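Local coordinates for protein enoyl-CoA hydratase/carnithine racemase (Magnetospirillum magneticum, PDB 4NEK) that probably isomerises enoyl-CoA thioesters by shifting their double bond, as a hexameric member of the crotonase-like enoyl-CoA hydratase/isomerase family, at residues P93-V98 with C113-A118; G106-P111 with F124-I129. One frame throughout, in Å; residues are numbered along the deposited sequence.

Contact 1. Residues P93-V98 with C113-A118; sequences PVVAAV and CDLVYA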
loop_
_atom_site.group_PDB
_atom_site.type_symbol
_atom_site.label_atom_id
_atom_site.label_comp_id
_atom_site.label_asym_id
_atom_site.label_seq_id
_atom_site.Cartn_x
_atom_site.Cartn_y
_atom_site.Cartn_z
ATOM N N PRO C 93 0.688 29.960 3.657
ATOM C CA PRO C 93 1.098 28.579 3.518
ATOM C C PRO C 93 2.539 28.356 3.860
ATOM O O PRO C 93 3.362 29.252 3.695
ATOM C CB PRO C 93 0.916 28.280 2.021
ATOM C CG PRO C 93 0.044 29.365 1.494
ATOM C CD PRO C 93 0.278 30.558 2.370
ATOM N N VAL C 94 2.821 27.131 4.289
ATOM C CA VAL C 94 4.133 26.750 4.777
ATOM C C VAL C 94 4.504 25.399 4.165
ATOM O O VAL C 94 3.774 24.442 4.275
ATOM C CB VAL C 94 4.100 26.607 6.296
ATOM C CG1 VAL C 94 5.446 26.185 6.830
ATOM C CG2 VAL C 94 3.642 27.905 6.961
ATOM N N VAL C 95 5.627 25.369 3.473
ATOM C CA VAL C 95 6.126 24.160 2.848
ATOM C C VAL C 95 7.423 23.802 3.529
ATOM O O VAL C 95 8.197 24.691 3.843
ATOM C CB VAL C 95 6.442 24.438 1.371
ATOM C CG1 VAL C 95 7.045 23.197 0.694
ATOM C CG2 VAL C 95 5.186 24.893 0.644
ATOM N N ALA C 96 7.644 22.533 3.795
ATOM C CA ALA C 96 8.888 22.112 4.408
ATOM C C ALA C 96 9.565 21.031 3.605
ATOM O O ALA C 96 8.904 20.253 2.960
ATOM C CB ALA C 96 8.617 21.593 5.784
ATOM N N ALA C 97 10.891 21.013 3.646
ATOM C CA ALA C 97 11.645 19.978 3.004
ATOM C C ALA C 97 12.525 19.394 4.055
ATOM O O ALA C 97 13.382 20.087 4.589
ATOM C CB ALA C 97 12.489 20.568 1.886
ATOM N N VAL C 98 12.331 18.114 4.364
ATOM C CA VAL C 98 13.060 17.469 5.419
ATOM C C VAL C 98 13.967 16.382 4.923
ATOM O O VAL C 98 13.735 15.819 3.876
ATOM C CB VAL C 98 12.103 16.890 6.458
ATOM C CG1 VAL C 98 11.122 17.952 6.910
ATOM C CG2 VAL C 98 11.271 15.767 5.906
ATOM N N CYS C 113 2.548 22.167 8.832
ATOM C CA CYS C 113 2.870 22.551 7.493
ATOM C C CYS C 113 1.759 22.166 6.520
ATOM O O CYS C 113 0.968 21.272 6.799
ATOM C CB CYS C 113 4.199 21.953 7.099
ATOM S SG CYS C 113 5.523 22.577 8.175
ATOM N N ASP C 114 1.693 22.870 5.386
ATOM C CA ASP C 114 0.689 22.632 4.396
ATOM C C ASP C 114 1.180 21.609 3.417
ATOM O O ASP C 114 0.396 20.763 2.973
ATOM C CB ASP C 114 0.343 23.909 3.732
ATOM C CG ASP C 114 -0.227 24.919 4.731
ATOM O OD1 ASP C 114 -1.365 24.711 5.217
ATOM O OD2 ASP C 114 0.478 25.910 5.060
ATOM N N LEU C 115 2.469 21.643 3.109
ATOM C CA LEU C 115 3.096 20.598 2.310
ATOM C C LEU C 115 4.447 20.274 2.846
ATOM O O LEU C 115 5.180 21.158 3.238
ATOM C CB LEU C 115 3.311 21.079 0.871
ATOM C CG LEU C 115 2.094 21.478 0.060
ATOM C CD1 LEU C 115 2.520 22.128 -1.249
ATOM C CD2 LEU C 115 1.196 20.301 -0.237
ATOM N N VAL C 116 4.827 19.019 2.761
ATOM C CA VAL C 116 6.093 18.537 3.258
ATOM C C VAL C 116 6.660 17.451 2.364
ATOM O O VAL C 116 5.965 16.523 1.986
ATOM C CB VAL C 116 5.880 17.889 4.612
ATOM C CG1 VAL C 116 7.210 17.413 5.162
ATOM C CG2 VAL C 116 5.236 18.841 5.584
ATOM N N TYR C 117 7.916 17.587 1.985
ATOM C CA TYR C 117 8.613 16.584 1.144
ATOM C C TYR C 117 9.790 16.153 1.954
ATOM O O TYR C 117 10.383 16.963 2.647
ATOM C CB TYR C 117 9.080 17.162 -0.198
ATOM C CG TYR C 117 7.914 17.650 -0.961
ATOM C CD1 TYR C 117 7.163 16.799 -1.776
ATOM C CD2 TYR C 117 7.451 18.961 -0.747
ATOM C CE1 TYR C 117 5.998 17.244 -2.401
ATOM C CE2 TYR C 117 6.300 19.433 -1.379
ATOM C CZ TYR C 117 5.575 18.587 -2.204
ATOM O OH TYR C 117 4.477 19.115 -2.832
ATOM N N ALA C 118 10.138 14.884 1.835
ATOM C CA ALA C 118 11.209 14.286 2.586
ATOM C C ALA C 118 12.158 13.503 1.725
ATOM O O ALA C 118 11.755 12.921 0.733
ATOM C CB ALA C 118 10.614 13.333 3.588
#
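Val94 and Asp114 meet just ahead of the parallel pairing of strands 94-98 and 115-118, in a double grip. The carbonyl O of Val94 accepts the backbone N of Asp114 at 2.8 Å and, more weakly, the N of Leu115. In return the amide N of Val94 gives its hydrogen to OD2 of Asp114 (2.8 Å), a somewhat bent bond to that oxygen's anti lone pair. With chi1 at -61°, the carboxylate swings away from its own carbonyl carbon and reaches back to the start of strand 94-98, where the side chain stands in for a backbone acceptor.

Beyond this the ladder is regular: Ala96 N binds Leu115 O, Tyr117 N binds Ala96 O and Val98 N binds Tyr117 O, all at 2.8 to 3.0 Å. The axes of the two short strands are 11° apart in direction. Side chains alternate between faces. Val95, Leu115, Ala97 and Tyr117 share one, where Val95 CG1 comes to the edge of the Tyr117 ring at 4.4 Å from CE2. Ala96, Val116, Val98 and Ala118 share the other, and there Val98 CG2 presses on Ala118 CB at a tight 3.4 Å. SG of Cys113, just before the strand, touches Ala96 CB and lies 3.9 Å from Val94 CG1.

A second shell fixes the Asp114 carboxylate: Lys205 forms a salt bridge to OD2, and His149 of a second subunit hydrogen-bonds OD1, which would probably favour the charged form. Strand 50-54 flanks 94-98 on its other edge, continuing the parallel part of the crotonase-fold sheet, and helix 179-194 packs on the face carrying Val95, Leu115 and Tyr117.

Contact 2. Residues G106-P111 with F124-I129; sequences GSTLLP and FHMPFI
Ser107 turns OG away from its own carbonyl carbon (chi1 -84°), which sets the hydroxyl beside Phe124. In Thr108 OG1 stands between the backbone N and the carbonyl carbon (chi1 57°), and CG2, anti to the carbonyl carbon, turns toward Met126 and Phe128. Met126, present as selenomethionine, brings its terminal methyl to the serine.

The resulting contact is made almost wholly by side chains. OG of Ser107 lies in the plane of the Phe124 ring, at its edge, 3.5 Å from both Phe124 CB and CD2. Further round the same rim, Leu110 CD1 meets Phe124 CE2 at 3.8 Å, the two side chains crossing at about a right angle. Met126 CE sits against Ser107 CB at 3.4 Å, closer than ordinary carbon packing. The chains of Thr108 and Met126 run past each other in opposite senses. Thr108 CG2 also approaches the edge of the Phe128 ring, 4.0 Å from its CZ.

The buried serine hydroxyl is satisfied by the carbonyl O of Ala102. Backbone hydrogen bonds from His125 to Ala102 and Gly104 hold strand 123-125 to strand 101-103, from which the chain passes directly into helix 105-108. That short helix packs its side chains on the end of the paired strand, as in the beta-beta-alpha units of the crotonase fold. Phe162 lies against Phe124 with nearly parallel ring planes, helix 164-169 packs on Phe124, and helices 139-147 and 149-156 both touch Met126.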
loop_
_atom_site.group_PDB
_atom_site.type_symbol
_atom_site.label_atom_id
_atom_site.label_comp_id
_atom_site.label_asym_id
_atom_site.label_seq_id
_atom_site.Cartn_x
_atom_site.Cartn_y
_atom_site.Cartn_z
ATOM N N GLY C 106 11.474 18.650 15.223
ATOM C CA GLY C 106 11.694 18.380 13.824
ATOM C C GLY C 106 10.585 17.540 13.207
ATOM O O GLY C 106 10.293 17.701 12.034
ATOM N N SER C 107 9.964 16.665 13.979
ATOM C CA SER C 107 8.792 15.947 13.516
ATOM C C SER C 107 7.475 16.634 13.866
ATOM O O SER C 107 6.558 16.645 13.040
ATOM C CB SER C 107 8.751 14.520 14.089
ATOM O OG SER C 107 9.547 13.655 13.298
ATOM N N THR C 108 7.345 17.166 15.083
ATOM C CA THR C 108 6.021 17.558 15.603
ATOM C C THR C 108 5.573 18.878 15.037
ATOM O O THR C 108 4.412 19.254 15.147
ATOM C CB THR C 108 6.004 17.685 17.126
ATOM O OG1 THR C 108 6.994 18.635 17.522
ATOM C CG2 THR C 108 6.303 16.344 17.781
ATOM N N LEU C 109 6.497 19.551 14.396
ATOM C CA LEU C 109 6.181 20.713 13.600
ATOM C C LEU C 109 5.458 20.419 12.278
ATOM O O LEU C 109 4.698 21.240 11.748
ATOM C CB LEU C 109 7.496 21.358 13.258
ATOM C CG LEU C 109 7.377 22.678 12.544
ATOM C CD1 LEU C 109 6.854 23.705 13.528
ATOM C CD2 LEU C 109 8.724 23.079 11.943
ATOM N N LEU C 110 5.699 19.257 11.718
ATOM C CA LEU C 110 5.275 19.006 10.356
ATOM C C LEU C 110 3.776 19.005 10.182
ATOM O O LEU C 110 3.273 19.335 9.084
ATOM C CB LEU C 110 5.864 17.698 9.882
ATOM C CG LEU C 110 7.390 17.699 9.910
ATOM C CD1 LEU C 110 7.924 16.344 9.458
ATOM C CD2 LEU C 110 7.989 18.790 9.068
ATOM N N PRO C 111 3.029 18.611 11.212
ATOM C CA PRO C 111 1.556 18.646 11.025
ATOM C C PRO C 111 0.984 20.056 10.863
ATOM O O PRO C 111 -0.113 20.202 10.376
ATOM C CB PRO C 111 1.033 18.032 12.281
ATOM C CG PRO C 111 2.126 17.098 12.719
ATOM C CD PRO C 111 3.405 17.777 12.340
ATOM N N PHE C 124 12.265 9.917 11.400
ATOM C CA PHE C 124 11.346 10.698 12.214
ATOM C C PHE C 124 11.331 10.107 13.606
ATOM O O PHE C 124 11.401 8.885 13.761
ATOM C CB PHE C 124 9.942 10.630 11.650
ATOM C CG PHE C 124 9.830 11.135 10.248
ATOM C CD1 PHE C 124 10.055 10.282 9.187
ATOM C CD2 PHE C 124 9.528 12.470 9.995
ATOM C CE1 PHE C 124 9.982 10.754 7.884
ATOM C CE2 PHE C 124 9.447 12.945 8.717
ATOM C CZ PHE C 124 9.665 12.087 7.652
ATOM N N HIS C 125 11.254 10.944 14.639
ATOM C CA HIS C 125 11.299 10.408 16.006
ATOM C C HIS C 125 10.716 11.378 16.987
ATOM O O HIS C 125 11.036 12.539 16.941
ATOM C CB HIS C 125 12.748 10.110 16.373
ATOM C CG HIS C 125 12.905 9.174 17.516
ATOM N ND1 HIS C 125 14.135 8.885 18.067
ATOM C CD2 HIS C 125 11.996 8.473 18.233
ATOM C CE1 HIS C 125 13.977 8.053 19.078
ATOM N NE2 HIS C 125 12.690 7.772 19.189
HETATM N N MSE C 126 9.844 10.873 17.852
HETATM C CA MSE C 126 9.282 11.638 18.952
HETATM C C MSE C 126 9.568 10.946 20.273
HETATM O O MSE C 126 8.674 10.365 20.866
HETATM C CB MSE C 126 7.793 11.739 18.722
HETATM C CG MSE C 126 7.583 12.680 17.545
HETATM SE SE MSE C 126 5.721 12.536 16.875
HETATM C CE MSE C 126 5.954 12.791 14.933
ATOM N N PRO C 127 10.798 11.063 20.788
ATOM C CA PRO C 127 11.243 10.300 21.946
ATOM C C PRO C 127 10.934 10.897 23.349
ATOM O O PRO C 127 11.591 10.523 24.309
ATOM C CB PRO C 127 12.752 10.286 21.736
ATOM C CG PRO C 127 13.039 11.676 21.247
ATOM C CD PRO C 127 11.828 12.044 20.394
ATOM N N PHE C 128 9.928 11.756 23.461
ATOM C CA PHE C 128 9.513 12.352 24.708
ATOM C C PHE C 128 9.418 11.373 25.871
ATOM O O PHE C 128 9.982 11.609 26.914
ATOM C CB PHE C 128 8.173 13.043 24.524
ATOM C CG PHE C 128 8.173 13.977 23.369
ATOM C CD1 PHE C 128 8.820 15.205 23.463
ATOM C CD2 PHE C 128 7.554 13.625 22.160
ATOM C CE1 PHE C 128 8.831 16.066 22.372
ATOM C CE2 PHE C 128 7.581 14.479 21.068
ATOM C CZ PHE C 128 8.237 15.693 21.171
ATOM N N ILE C 129 8.708 10.279 25.683
ATOM C CA ILE C 129 8.560 9.310 26.735
ATOM C C ILE C 129 9.907 8.819 27.268
ATOM O O ILE C 129 10.035 8.563 28.467
ATOM C CB ILE C 129 7.713 8.101 26.290
ATOM C CG1 ILE C 129 7.467 7.150 27.452
ATOM C CG2 ILE C 129 8.394 7.319 25.174
ATOM C CD1 ILE C 129 6.835 7.804 28.664
#

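In the fold
The two contacts interlock along the chain: their segments alternate in the order 93-98, 106-111, 113-118, 124-129. Contact 1 pairs neighbouring strands of the main mixed sheet near the middle of the chain, whereas contact 2, centred about 15 Å from the centre of contact 1, sets helix 105-108 against the end of the small parallel sheet of strands 101-103 and 123-125. Leu110 joins them, its CD2 lying 3.9 Å from Val98 CG1. Repeated beta-beta-alpha units, whose strands form two roughly perpendicular sheets, are characteristic of the crotonase fold. Arg150 of the second subunit hydrogen-bonds Cys113 O and, weakly, Pro111 O, so the turn between helix 105-108 and strand 115-118 lies at a subunit interface.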